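Local coordinates for protein tumor necrosis factor receptor superfamily member 11B (Mus musculus, PDB 4E4D) that acts as a decoy receptor for the cytokine RANKL and thereby neutralises its function in osteoclast formation, at residues 91-95 / 96-100. Sequence-based numbering, arbitrary orientation.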
loop_
_atom_site.group_PDB
_atom_site.type_symbol
_atom_site.label_atom_id
_atom_site.label_comp_id
_atom_site.label_asym_id
_atom_site.label_seq_id
_atom_site.Cartn_x
_atom_site.Cartn_y
_atom_site.Cartn_z
ATOM N N TYR B 91 -9.867 14.995 21.420
ATOM C CA TYR B 91 -10.218 13.581 21.405
ATOM C C TYR B 91 -9.390 12.870 20.343
ATOM O O TYR B 91 -8.953 13.487 19.371
ATOM C CB TYR B 91 -11.706 13.403 21.110
ATOM C CG TYR B 91 -12.072 13.668 19.669
ATOM C CD1 TYR B 91 -12.116 14.961 19.171
ATOM C CD2 TYR B 91 -12.372 12.623 18.806
ATOM C CE1 TYR B 91 -12.447 15.207 17.854
ATOM C CE2 TYR B 91 -12.705 12.859 17.489
ATOM C CZ TYR B 91 -12.741 14.153 17.018
ATOM O OH TYR B 91 -13.073 14.393 15.706
ATOM N N LEU B 92 -9.175 11.571 20.527
ATOM C CA LEU B 92 -8.344 10.805 19.608
ATOM C C LEU B 92 -9.109 10.422 18.343
ATOM O O LEU B 92 -10.073 9.656 18.393
ATOM C CB LEU B 92 -7.807 9.549 20.295
ATOM C CG LEU B 92 -6.829 8.712 19.465
ATOM C CD1 LEU B 92 -5.600 9.529 19.091
ATOM C CD2 LEU B 92 -6.429 7.453 20.217
ATOM N N GLU B 93 -8.671 10.970 17.214
ATOM C CA GLU B 93 -9.250 10.649 15.916
ATOM C C GLU B 93 -8.170 10.063 15.011
ATOM O O GLU B 93 -7.314 10.787 14.503
ATOM C CB GLU B 93 -9.854 11.903 15.278
ATOM C CG GLU B 93 -10.482 11.674 13.912
ATOM C CD GLU B 93 -11.669 10.731 13.958
ATOM O OE1 GLU B 93 -12.140 10.311 12.881
ATOM O OE2 GLU B 93 -12.136 10.412 15.072
ATOM N N ILE B 94 -8.218 8.748 14.819
ATOM C CA ILE B 94 -7.211 8.033 14.035
ATOM C C ILE B 94 -5.812 8.182 14.646
ATOM O O ILE B 94 -5.429 7.394 15.510
ATOM C CB ILE B 94 -7.211 8.471 12.548
ATOM C CG1 ILE B 94 -8.483 7.992 11.846
ATOM C CG2 ILE B 94 -6.015 7.893 11.810
ATOM C CD1 ILE B 94 -9.709 8.813 12.147
ATOM N N GLU B 95 -5.059 9.190 14.209
ATOM C CA GLU B 95 -3.667 9.345 14.631
ATOM C C GLU B 95 -3.420 10.577 15.498
ATOM O O GLU B 95 -2.362 10.693 16.119
ATOM C CB GLU B 95 -2.745 9.424 13.411
ATOM C CG GLU B 95 -2.423 8.085 12.769
ATOM C CD GLU B 95 -1.663 7.160 13.696
ATOM O OE1 GLU B 95 -0.726 7.629 14.376
ATOM O OE2 GLU B 95 -2.006 5.960 13.749
ATOM N N PHE B 96 -4.378 11.496 15.537
ATOM C CA PHE B 96 -4.146 12.780 16.189
ATOM C C PHE B 96 -5.251 13.176 17.159
ATOM O O PHE B 96 -6.405 12.776 17.009
ATOM C CB PHE B 96 -3.968 13.873 15.134
ATOM C CG PHE B 96 -2.814 13.629 14.205
ATOM C CD1 PHE B 96 -1.513 13.695 14.670
ATOM C CD2 PHE B 96 -3.029 13.337 12.868
ATOM C CE1 PHE B 96 -0.447 13.471 13.824
ATOM C CE2 PHE B 96 -1.965 13.113 12.015
ATOM C CZ PHE B 96 -0.673 13.180 12.495
ATOM N N CYS B 97 -4.877 13.972 18.154
ATOM C CA CYS B 97 -5.833 14.522 19.104
ATOM C C CYS B 97 -6.414 15.815 18.546
ATOM O O CYS B 97 -5.852 16.893 18.734
ATOM C CB CYS B 97 -5.154 14.789 20.447
ATOM S SG CYS B 97 -4.500 13.308 21.247
ATOM N N LEU B 98 -7.536 15.697 17.845
ATOM C CA LEU B 98 -8.192 16.854 17.250
ATOM C C LEU B 98 -9.073 17.562 18.272
ATOM O O LEU B 98 -9.536 16.952 19.235
ATOM C CB LEU B 98 -9.041 16.424 16.054
ATOM C CG LEU B 98 -8.313 15.629 14.969
ATOM C CD1 LEU B 98 -9.246 15.337 13.806
ATOM C CD2 LEU B 98 -7.075 16.374 14.494
ATOM N N LYS B 99 -9.301 18.853 18.054
ATOM C CA LYS B 99 -10.177 19.631 18.919
ATOM C C LYS B 99 -11.621 19.196 18.712
ATOM O O LYS B 99 -11.982 18.709 17.640
ATOM C CB LYS B 99 -10.049 21.121 18.608
ATOM C CG LYS B 99 -8.650 21.687 18.768
ATOM C CD LYS B 99 -8.629 23.165 18.409
ATOM C CE LYS B 99 -7.229 23.750 18.475
ATOM N NZ LYS B 99 -7.224 25.197 18.107
ATOM N N HIS B 100 -12.447 19.376 19.737
ATOM C CA HIS B 100 -13.860 19.035 19.636
ATOM C C HIS B 100 -14.568 19.965 18.656
ATOM O O HIS B 100 -14.238 21.147 18.556
ATOM C CB HIS B 100 -14.532 19.113 21.006
ATOM C CG HIS B 100 -14.014 18.112 21.991
ATOM N ND1 HIS B 100 -13.270 18.471 23.094
ATOM C CD2 HIS B 100 -14.129 16.763 22.037
ATOM C CE1 HIS B 100 -12.952 17.386 23.780
ATOM N NE2 HIS B 100 -13.460 16.338 23.159
#
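Glu93 N donates to Phe96 O across 2.9 Å in a nearly straight bond (169°), and Phe96 N bonds back to Glu93 O, reaching that carbonyl from above its plane. Tyr91 N meets Leu98 O at 3.0 Å, whereas the reverse bond, Leu98 N to Tyr91 O, is weak. These pairs define an antiparallel beta hairpin with a two-residue loop, Ile94-Glu95, in a type II' turn, within the third cysteine-rich repeat of this secreted TNF-receptor-type decoy; on the face shared with Leu92, Cys97 ties the hairpin to Cys86 by a disulfide. On the other face, Leu98 CD1 packs against Glu93 CB at 3.8 Å. Tyr91 CG sits between backbone N and carbonyl carbon (chi1 74°), bringing CE1 to Leu98 CB at 4.0 Å while Lys99 O lies at the ring edge; the His100 ring is nearly parallel to the Tyr91 ring (18°) but barely overlaps it. Glu95 CB sits over one face of the Phe96 ring, toward its rim, 4.1 Å from the centroid; Glu95 OE2 hydrogen-bonds an aromatic side chain and OE1 salt-bridges basic ones, all of another protein's chains. Replacing Phe96 with an alanine is likely to leave Glu95 CB without its CH-pi partner and an aromatic ring of another protein's chain without its mate.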